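Local coordinates for multidrug resistance protein (PDB 1YC9) that forms a trimeric outer-membrane channel of the outer membrane factor family, probably exporting drugs such as puromycin and acriflavine from Vibrio cholerae, at residues A66-R70 with N118-V122; N99-T105 with G294-L300; Q282-V287 with A316-P320. The protein carries 1 engineered substitution. All coordinates share one frame; numbering follows the deposited sequence. Where two conformers were deposited one is given.

Contact 1: A66-R70 with N118-V122; sequences AGAIR and NRAAV
Val122 and Ile69 make the close-packed part of this contact, in which the backbones come near at Gly67, whose CA is 5.4 Å from the CA of Val122. The CG2 branch of Val122 reaches into the opposite backbone, 3.6 Å from Ala66 O. Val122 CG2 also lies 3.8 Å from Ile69 CG2, the two side chains running past each other in opposite directions. Arg70 adds its aliphatic part to this tight region, its CD standing 3.5 Å from Val122 CG2. Ile69 has CG1 anti to the backbone N (chi1 -161°), and its extended branch brings CD1 to within 3.4 Å of Asn118 OD1, with Ala121 CB a little farther off. The Asn118 amide is buried: ND2 donates to Asp111 and to a water 2.7 Å away that also lies close to Ile69 O.

The loose, solvent side belongs to the ends of the two arginines. Arg70 bends at chi3 (69°), and its guanidinium takes Arg119 CG over one face, near the rim, while the guanidinium planes of Arg70 and Arg119 stand 80° apart and their charged atoms stay out of contact. Asp113 accepts from the backbone N atoms of Asn118 and Arg119, the first residues of helix 117-183 in this contact. The segment 66-70, on helix 47-67, runs beside it and leads toward strand 73-84, while helix 260-281 packs Gln274 and Ile278 against Ala120 and Ala121.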
loop_
_atom_site.group_PDB
_atom_site.type_symbol
_atom_site.label_atom_id
_atom_site.label_comp_id
_atom_site.label_asym_id
_atom_site.label_seq_id
_atom_site.Cartn_x
_atom_site.Cartn_y
_atom_site.Cartn_z
ATOM N N ALA A 66 16.439 -9.238 22.660
ATOM C CA ALA A 66 15.959 -10.618 22.796
ATOM C C ALA A 66 16.986 -11.494 23.485
ATOM O O ALA A 66 16.650 -12.279 24.339
ATOM C CB ALA A 66 15.624 -11.206 21.477
ATOM N N GLY A 67 18.252 -11.395 23.077
ATOM C CA GLY A 67 19.303 -12.185 23.697
ATOM C C GLY A 67 19.423 -12.017 25.200
ATOM O O GLY A 67 19.825 -12.962 25.912
ATOM N N ALA A 68 19.030 -10.829 25.733
ATOM C CA ALA A 68 18.975 -10.610 27.164
ATOM C C ALA A 68 18.116 -11.604 27.926
ATOM O O ALA A 68 18.313 -11.858 29.107
ATOM C CB ALA A 68 18.471 -9.167 27.459
ATOM N N ILE A 69 17.148 -12.216 27.278
ATOM C CA ILE A 69 16.305 -13.168 27.985
ATOM C C ILE A 69 17.086 -14.393 28.501
ATOM O O ILE A 69 16.660 -15.067 29.421
ATOM C CB ILE A 69 15.163 -13.627 27.041
ATOM C CG1 ILE A 69 14.002 -14.233 27.808
ATOM C CG2 ILE A 69 15.585 -14.580 25.986
ATOM C CD1 ILE A 69 12.828 -14.585 26.859
ATOM N N ARG A 70 18.230 -14.668 27.883
ATOM C CA ARG A 70 19.052 -15.806 28.314
ATOM C C ARG A 70 20.136 -15.428 29.344
ATOM O O ARG A 70 20.822 -16.299 29.864
ATOM C CB ARG A 70 19.669 -16.464 27.107
ATOM C CG ARG A 70 18.695 -16.965 26.066
ATOM C CD ARG A 70 19.299 -17.743 24.995
ATOM N NE ARG A 70 19.753 -18.986 25.588
ATOM C CZ ARG A 70 20.444 -19.910 24.963
ATOM N NH1 ARG A 70 20.776 -19.728 23.675
ATOM N NH2 ARG A 70 20.811 -20.980 25.678
ATOM N N ASN A 118 13.305 -19.927 25.986
ATOM C CA ASN A 118 14.043 -18.677 25.855
ATOM C C ASN A 118 15.079 -18.799 24.741
ATOM O O ASN A 118 15.293 -17.885 23.969
ATOM C CB ASN A 118 14.691 -18.279 27.185
ATOM C CG ASN A 118 13.684 -17.987 28.271
ATOM O OD1 ASN A 118 12.507 -17.806 27.980
ATOM N ND2 ASN A 118 14.154 -17.868 29.529
ATOM N N ARG A 119 15.717 -19.945 24.632
ATOM C CA ARG A 119 16.563 -20.155 23.503
ATOM C C ARG A 119 15.781 -19.966 22.196
ATOM O O ARG A 119 16.258 -19.344 21.266
ATOM C CB ARG A 119 17.147 -21.555 23.544
ATOM C CG ARG A 119 18.108 -21.762 22.404
ATOM C CD ARG A 119 18.860 -23.069 22.507
ATOM N NE ARG A 119 17.925 -24.170 22.363
ATOM C CZ ARG A 119 18.278 -25.447 22.347
ATOM N NH1 ARG A 119 19.551 -25.784 22.450
ATOM N NH2 ARG A 119 17.350 -26.383 22.221
ATOM N N ALA A 120 14.545 -20.511 22.108
ATOM C CA ALA A 120 13.782 -20.378 20.890
ATOM C C ALA A 120 13.474 -18.927 20.588
ATOM O O ALA A 120 13.427 -18.502 19.433
ATOM C CB ALA A 120 12.423 -21.205 21.006
ATOM N N ALA A 121 13.305 -18.153 21.634
ATOM C CA ALA A 121 13.048 -16.719 21.503
ATOM C C ALA A 121 14.237 -16.046 20.871
ATOM O O ALA A 121 14.092 -15.223 19.961
ATOM C CB ALA A 121 12.747 -16.119 22.823
ATOM N N VAL A 122 15.428 -16.438 21.306
ATOM C CA VAL A 122 16.609 -15.836 20.706
ATOM C C VAL A 122 16.826 -16.307 19.286
ATOM O O VAL A 122 17.136 -15.487 18.445
ATOM C CB VAL A 122 17.854 -16.045 21.577
ATOM C CG1 VAL A 122 19.086 -15.470 20.913
ATOM C CG2 VAL A 122 17.591 -15.462 22.897
HETATM O O HOH W 1 16.755 -17.919 30.231
#

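Contact 2: N99-T105 with G294-L300; sequences NDYGTLT and GYQAFGL. With BOG (octyl beta-D-glucopyranoside), chain B.
Phe298 turns its ring edge toward the face of Tyr101, an offset edge-to-face pair within the antiparallel beta-sheet that each subunit contributes to the barrel of this outer membrane factor. The ring centroids are 5.3 Å apart and the planes stand at 89°. A chi1 of 178° swings the Phe298 ring away from its own backbone nitrogen and toward the neighbouring residues 99-101; there Phe298 CD1 comes 3.5 Å from Tyr101 CE2, and the Tyr101 hydroxyl lies in the plane of the Phe298 ring at its edge. Farther round the same ring, Phe298 CE1 rests 3.6 Å from Asn99 CB. Tyr89 of the third subunit packs against both rings.

Next along this face, Thr103 and Gln296 cross, their aliphatic atoms CG2 and CG meeting, while Thr103 OG1 is hydrogen-bonded to Ser79 of the adjoining strand. Tyr295 lies on the opposite face with Leu104. Its ring has Leu104 O at the edge, and a bound octyl glucoside touches it as well, O6 in the ring plane at the edge and O5 oblique, 3.5 Å from Tyr295 CE2. Phe304 adds an edge-to-face partner to this tyrosine.

Between the two faces, Gly102 with Ala297 and Leu104 with Tyr295 form hydrogen-bonded pairs, each with bonds in both directions. Where the strand 294-298 ends, Gly299 N donates to Asp100 O at 2.7 Å, and the chain then turns back over Gly102. Leu300 CD2 is tight against that glycine, 3.4 Å from Gly102 CA. The Asp100 carboxylate secures the turn: Leu300 N reaches OD2 from above the carboxylate plane at 2.9 Å, in a bond with an angle of 169°.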
loop_
_atom_site.group_PDB
_atom_site.type_symbol
_atom_site.label_atom_id
_atom_site.label_comp_id
_atom_site.label_asym_id
_atom_site.label_seq_id
_atom_site.Cartn_x
_atom_site.Cartn_y
_atom_site.Cartn_z
ATOM N N ASN A 99 7.381 4.444 62.556
ATOM C CA ASN A 99 8.836 4.233 62.630
ATOM C C ASN A 99 9.500 4.236 61.292
ATOM O O ASN A 99 8.890 4.045 60.325
ATOM C CB ASN A 99 9.118 2.943 63.390
ATOM C CG ASN A 99 8.533 2.962 64.788
ATOM O OD1 ASN A 99 7.456 2.410 65.033
ATOM N ND2 ASN A 99 9.243 3.590 65.725
ATOM N N ASP A 100 10.818 4.530 61.250
ATOM C CA ASP A 100 11.547 4.554 60.029
ATOM C C ASP A 100 12.282 3.185 59.800
ATOM O O ASP A 100 12.765 2.568 60.748
ATOM C CB ASP A 100 12.592 5.678 60.039
ATOM C CG ASP A 100 13.511 5.628 61.177
ATOM O OD1 ASP A 100 13.090 5.580 62.361
ATOM O OD2 ASP A 100 14.784 5.726 60.962
ATOM N N TYR A 101 12.279 2.796 58.548
ATOM C CA TYR A 101 12.884 1.521 58.083
ATOM C C TYR A 101 13.704 1.818 56.897
ATOM O O TYR A 101 13.397 2.707 56.087
ATOM C CB TYR A 101 11.777 0.583 57.688
ATOM C CG TYR A 101 10.885 0.184 58.814
ATOM C CD1 TYR A 101 9.780 0.948 59.160
ATOM C CD2 TYR A 101 11.045 -1.020 59.463
ATOM C CE1 TYR A 101 8.990 0.587 60.205
ATOM C CE2 TYR A 101 10.211 -1.435 60.489
ATOM C CZ TYR A 101 9.158 -0.617 60.871
ATOM O OH TYR A 101 8.298 -1.036 61.878
ATOM N N GLY A 102 14.762 1.027 56.647
ATOM C CA GLY A 102 15.457 1.218 55.429
ATOM C C GLY A 102 15.891 -0.163 54.875
ATOM O O GLY A 102 15.972 -1.148 55.653
ATOM N N THR A 103 16.090 -0.175 53.587
ATOM C CA THR A 103 16.680 -1.347 52.928
ATOM C C THR A 103 17.657 -0.926 51.869
ATOM O O THR A 103 17.581 0.194 51.267
ATOM C CB THR A 103 15.618 -2.237 52.281
ATOM O OG1 THR A 103 15.047 -1.624 51.107
ATOM C CG2 THR A 103 14.495 -2.563 53.160
ATOM N N LEU A 104 18.638 -1.810 51.579
ATOM C CA LEU A 104 19.530 -1.531 50.486
ATOM C C LEU A 104 20.032 -2.944 50.089
ATOM O O LEU A 104 20.594 -3.606 50.938
ATOM C CB LEU A 104 20.716 -0.686 50.990
ATOM C CG LEU A 104 21.903 -0.562 50.061
ATOM C CD1 LEU A 104 21.480 0.159 48.742
ATOM C CD2 LEU A 104 23.044 0.184 50.749
ATOM N N THR A 105 19.674 -3.359 48.866
ATOM C CA THR A 105 19.935 -4.728 48.412
ATOM C C THR A 105 20.417 -4.763 46.976
ATOM O O THR A 105 20.130 -3.882 46.128
ATOM C CB THR A 105 18.691 -5.608 48.515
ATOM O OG1 THR A 105 17.648 -5.059 47.688
ATOM C CG2 THR A 105 18.161 -5.674 49.956
ATOM N N GLY A 294 21.870 -7.873 51.084
ATOM C CA GLY A 294 21.890 -6.471 51.528
ATOM C C GLY A 294 21.591 -6.304 52.987
ATOM O O GLY A 294 21.948 -7.072 53.854
ATOM N N TYR A 295 20.991 -5.137 53.300
ATOM C CA TYR A 295 20.720 -4.676 54.611
ATOM C C TYR A 295 19.226 -4.233 54.705
ATOM O O TYR A 295 18.683 -3.722 53.738
ATOM C CB TYR A 295 21.459 -3.388 54.834
ATOM C CG TYR A 295 22.979 -3.544 54.587
ATOM C CD1 TYR A 295 23.506 -3.251 53.343
ATOM C CD2 TYR A 295 23.805 -3.942 55.601
ATOM C CE1 TYR A 295 24.866 -3.338 53.114
ATOM C CE2 TYR A 295 25.197 -4.011 55.389
ATOM C CZ TYR A 295 25.681 -3.700 54.155
ATOM O OH TYR A 295 27.013 -3.751 53.870
ATOM N N GLN A 296 18.653 -4.554 55.829
ATOM C CA GLN A 296 17.275 -4.156 56.196
ATOM C C GLN A 296 17.314 -3.822 57.663
ATOM O O GLN A 296 17.810 -4.572 58.505
ATOM C CB GLN A 296 16.302 -5.300 55.885
ATOM C CG GLN A 296 16.192 -5.660 54.436
ATOM C CD GLN A 296 15.420 -6.945 54.204
ATOM O OE1 GLN A 296 15.326 -7.774 55.099
ATOM N NE2 GLN A 296 14.827 -7.065 53.043
ATOM N N ALA A 297 16.709 -2.665 58.052
ATOM C CA ALA A 297 16.691 -2.274 59.413
ATOM C C ALA A 297 15.489 -1.403 59.814
ATOM O O ALA A 297 15.025 -0.638 58.997
ATOM C CB ALA A 297 18.013 -1.537 59.777
ATOM N N PHE A 298 15.045 -1.657 61.024
ATOM C CA PHE A 298 14.196 -0.748 61.818
ATOM C C PHE A 298 15.181 0.291 62.306
ATOM O O PHE A 298 16.081 -0.034 63.091
ATOM C CB PHE A 298 13.613 -1.560 62.957
ATOM C CG PHE A 298 12.752 -0.769 63.886
ATOM C CD1 PHE A 298 11.369 -0.766 63.729
ATOM C CD2 PHE A 298 13.309 -0.068 64.923
ATOM C CE1 PHE A 298 10.578 -0.062 64.591
ATOM C CE2 PHE A 298 12.464 0.672 65.800
ATOM C CZ PHE A 298 11.130 0.636 65.609
ATOM N N GLY A 299 15.060 1.507 61.811
ATOM C CA GLY A 299 15.925 2.611 62.144
ATOM C C GLY A 299 16.959 2.785 61.059
ATOM O O GLY A 299 17.875 1.967 60.949
ATOM N N LEU A 300 16.838 3.819 60.249
ATOM C CA LEU A 300 17.784 4.062 59.167
ATOM C C LEU A 300 19.216 4.190 59.633
ATOM O O LEU A 300 20.141 3.769 58.907
ATOM C CB LEU A 300 17.453 5.352 58.427
ATOM C CG LEU A 300 16.208 5.306 57.583
ATOM C CD1 LEU A 300 16.063 6.747 57.041
ATOM C CD2 LEU A 300 16.374 4.299 56.457
HETATM C C1 BOG B . 27.542 -7.377 55.619
HETATM O O1 BOG B . 27.233 -7.583 54.303
HETATM C C2 BOG B . 28.899 -8.004 56.064
HETATM O O2 BOG B . 29.306 -9.150 55.279
HETATM C C3 BOG B . 28.960 -8.088 57.550
HETATM O O3 BOG B . 30.188 -8.529 58.054
HETATM C C4 BOG B . 27.968 -7.456 58.505
HETATM O O4 BOG B . 27.749 -8.021 59.786
HETATM C C5 BOG B . 26.645 -7.034 57.853
HETATM O O5 BOG B . 26.501 -7.009 56.504
HETATM C C6 BOG B . 25.711 -6.099 58.639
HETATM O O6 BOG B . 26.555 -4.894 58.677
HETATM C "C1'" BOG B . 25.936 -7.381 53.748
HETATM C "C2'" BOG B . 26.036 -6.799 52.384
HETATM C "C3'" BOG B . 27.052 -7.491 51.475
HETATM C "C4'" BOG B . 26.991 -6.965 50.064
HETATM C "C5'" BOG B . 27.985 -7.678 49.188
HETATM C "C6'" BOG B . 27.770 -7.434 47.692
HETATM C "C7'" BOG B . 28.488 -6.208 47.159
HETATM C "C8'" BOG B . 28.441 -6.190 45.633
#

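Contact 3: Q282-V287 with A316-P320; sequences QFYPDV and AIYLP
Asp286 and Tyr318 form the hydrogen-bonded pair that opens the hairpin of strands 286-298 and 309-322, and backbone bonds are the first kind of interaction here. Asp286 N donates to Tyr318 O at 2.7 Å, in the carbonyl plane, and Tyr318 N returns the bond to Asp286 O at 2.9 Å. CA-H...O contacts add to them: Tyr318 O also receives Pro285 CA, and Asp286 O receives Ile317 CA at 3.2 Å. Each of these carbonyls therefore has an N-H and a CA-H as neighbours from the other strand.

Apolar contacts are gathered on the face that carries Val287 and Ile317. The chain of Ile317, stretched out through CG1 (chi1 175°), sets CD1 between two partners, 3.5 Å from Pro285 CB and 3.7 Å from Val287 CG2. Farther along, Leu319 lies side by side with Pro285, pointing the same way, its CD1 near the proline ring.

Carbon atoms also meet backbone carbonyl oxygens in van der Waals contact: Leu319 CD1 comes 3.4 Å from Phe283 O, and Pro320 CG approaches Gln282 O.

Water takes over before the strand pairing begins. One molecule donates to Phe283 O at 2.7 Å and to Pro320 O at 2.8 Å, bridging two acceptors that cannot bond to each other directly.

Charge lies off to one side: Asp286 OD1 makes a salt bridge with Lys117, while OD2 is close to Asp111, so the lysine probably offsets some of the repulsion between the acids. Within this hairpin the chemistry thus passes from water and proline packing, where helix 260-281 gives way to the barrel, to regular backbone bonding, while the whole of 316-320 pairs on its other edge with a strand of the third subunit.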
loop_
_atom_site.group_PDB
_atom_site.type_symbol
_atom_site.label_atom_id
_atom_site.label_comp_id
_atom_site.label_asym_id
_atom_site.label_seq_id
_atom_site.Cartn_x
_atom_site.Cartn_y
_atom_site.Cartn_z
ATOM N N GLN A 282 5.290 -22.940 26.805
ATOM C CA GLN A 282 4.523 -22.232 27.819
ATOM C C GLN A 282 3.590 -23.129 28.629
ATOM O O GLN A 282 3.166 -22.763 29.706
ATOM C CB GLN A 282 3.744 -21.062 27.189
ATOM C CG GLN A 282 4.640 -19.889 26.859
ATOM C CD GLN A 282 3.913 -18.766 26.151
ATOM O OE1 GLN A 282 2.805 -18.962 25.570
ATOM N NE2 GLN A 282 4.507 -17.592 26.190
ATOM N N PHE A 283 3.286 -24.310 28.109
ATOM C CA PHE A 283 2.541 -25.292 28.869
ATOM C C PHE A 283 3.350 -26.001 29.963
ATOM O O PHE A 283 2.773 -26.576 30.890
ATOM C CB PHE A 283 1.946 -26.325 27.927
ATOM C CG PHE A 283 0.780 -25.809 27.081
ATOM C CD1 PHE A 283 1.005 -25.243 25.853
ATOM C CD2 PHE A 283 -0.549 -25.924 27.541
ATOM C CE1 PHE A 283 -0.039 -24.783 25.064
ATOM C CE2 PHE A 283 -1.590 -25.493 26.762
ATOM C CZ PHE A 283 -1.339 -24.932 25.511
ATOM N N TYR A 284 4.678 -25.909 29.881
ATOM C CA TYR A 284 5.584 -26.593 30.766
ATOM C C TYR A 284 6.011 -25.714 31.942
ATOM O O TYR A 284 5.804 -24.498 31.901
ATOM C CB TYR A 284 6.812 -27.064 29.972
ATOM C CG TYR A 284 6.454 -28.189 29.041
ATOM C CD1 TYR A 284 5.787 -27.942 27.860
ATOM C CD2 TYR A 284 6.798 -29.533 29.357
ATOM C CE1 TYR A 284 5.444 -28.972 26.998
ATOM C CE2 TYR A 284 6.448 -30.576 28.505
ATOM C CZ TYR A 284 5.784 -30.279 27.314
ATOM O OH TYR A 284 5.403 -31.267 26.424
ATOM N N PRO A 285 6.502 -26.346 32.999
ATOM C CA PRO A 285 6.873 -25.595 34.192
ATOM C C PRO A 285 7.962 -24.570 33.899
ATOM O O PRO A 285 8.872 -24.853 33.156
ATOM C CB PRO A 285 7.335 -26.657 35.167
ATOM C CG PRO A 285 6.919 -28.029 34.628
ATOM C CD PRO A 285 6.652 -27.816 33.181
ATOM N N ASP A 286 7.805 -23.373 34.406
ATOM C CA ASP A 286 8.862 -22.381 34.341
ATOM C C ASP A 286 9.678 -22.343 35.629
ATOM O O ASP A 286 9.134 -22.128 36.696
ATOM C CB ASP A 286 8.194 -21.052 34.115
ATOM C CG ASP A 286 9.066 -20.138 33.385
ATOM O OD1 ASP A 286 8.600 -19.465 32.411
ATOM O OD2 ASP A 286 10.281 -20.101 33.734
ATOM N N VAL A 287 11.022 -22.537 35.537
ATOM C CA VAL A 287 11.850 -22.625 36.713
ATOM C C VAL A 287 12.802 -21.400 36.697
ATOM O O VAL A 287 13.418 -21.119 35.666
ATOM C CB VAL A 287 12.681 -23.901 36.795
ATOM C CG1 VAL A 287 13.486 -23.924 38.112
ATOM C CG2 VAL A 287 11.795 -25.128 36.700
ATOM N N ALA A 316 12.363 -21.150 42.080
ATOM C CA ALA A 316 10.874 -21.198 42.164
ATOM C C ALA A 316 10.418 -21.914 40.894
ATOM O O ALA A 316 11.075 -21.865 39.855
ATOM C CB ALA A 316 10.293 -19.829 42.255
ATOM N N ILE A 317 9.266 -22.584 40.927
ATOM C CA ILE A 317 8.762 -23.200 39.706
ATOM C C ILE A 317 7.283 -22.779 39.640
ATOM O O ILE A 317 6.681 -22.614 40.671
ATOM C CB ILE A 317 8.975 -24.730 39.758
ATOM C CG1 ILE A 317 8.362 -25.424 38.554
ATOM C CG2 ILE A 317 8.327 -25.349 41.000
ATOM C CD1 ILE A 317 8.914 -26.788 38.311
ATOM N N TYR A 318 6.800 -22.473 38.457
ATOM C CA TYR A 318 5.395 -22.188 38.207
ATOM C C TYR A 318 4.956 -23.088 37.069
ATOM O O TYR A 318 5.608 -23.162 36.032
ATOM C CB TYR A 318 5.174 -20.716 37.876
ATOM C CG TYR A 318 3.664 -20.419 37.767
ATOM C CD1 TYR A 318 2.863 -20.396 38.925
ATOM C CD2 TYR A 318 3.045 -20.310 36.536
ATOM C CE1 TYR A 318 1.489 -20.197 38.839
ATOM C CE2 TYR A 318 1.664 -20.135 36.439
ATOM C CZ TYR A 318 0.901 -20.068 37.598
ATOM O OH TYR A 318 -0.470 -19.875 37.492
ATOM N N LEU A 319 3.820 -23.764 37.217
ATOM C CA LEU A 319 3.292 -24.611 36.189
ATOM C C LEU A 319 1.782 -24.184 36.054
ATOM O O LEU A 319 1.040 -24.379 36.978
ATOM C CB LEU A 319 3.329 -26.048 36.600
ATOM C CG LEU A 319 2.600 -27.035 35.709
ATOM C CD1 LEU A 319 3.048 -26.959 34.279
ATOM C CD2 LEU A 319 2.599 -28.472 36.222
ATOM N N PRO A 320 1.393 -23.628 34.940
ATOM C CA PRO A 320 -0.008 -23.276 34.707
ATOM C C PRO A 320 -0.790 -24.571 34.670
ATOM O O PRO A 320 -0.313 -25.524 34.107
ATOM C CB PRO A 320 -0.001 -22.660 33.307
ATOM C CG PRO A 320 1.475 -22.453 32.927
ATOM C CD PRO A 320 2.244 -23.290 33.778
HETATM O O HOH W 2 0.151 -26.353 31.450
#

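In the fold
From the N terminus, helix 47-67 leads to strands 73-84 and 98-111, and the chain comes back to helix 117-183 at contact 1, which closes this excursion into the barrel at its helical end. Contact 2 opens inside that loop, on strand 98-111, and closes only after 188 intervening residues, mostly helix, on strand 286-298, so contacts 1 and 2 cross. Contact 3 opens at the start of the same strand and closes on strand 309-322, crossing contact 2 but following contact 1 in series. Contacts 2 and 3 tie neighbouring strands of one four-stranded sheet, their centres about 33 Å apart; the centres of contacts 1 and 3 are about 17 Å apart, near the helix-to-barrel junction.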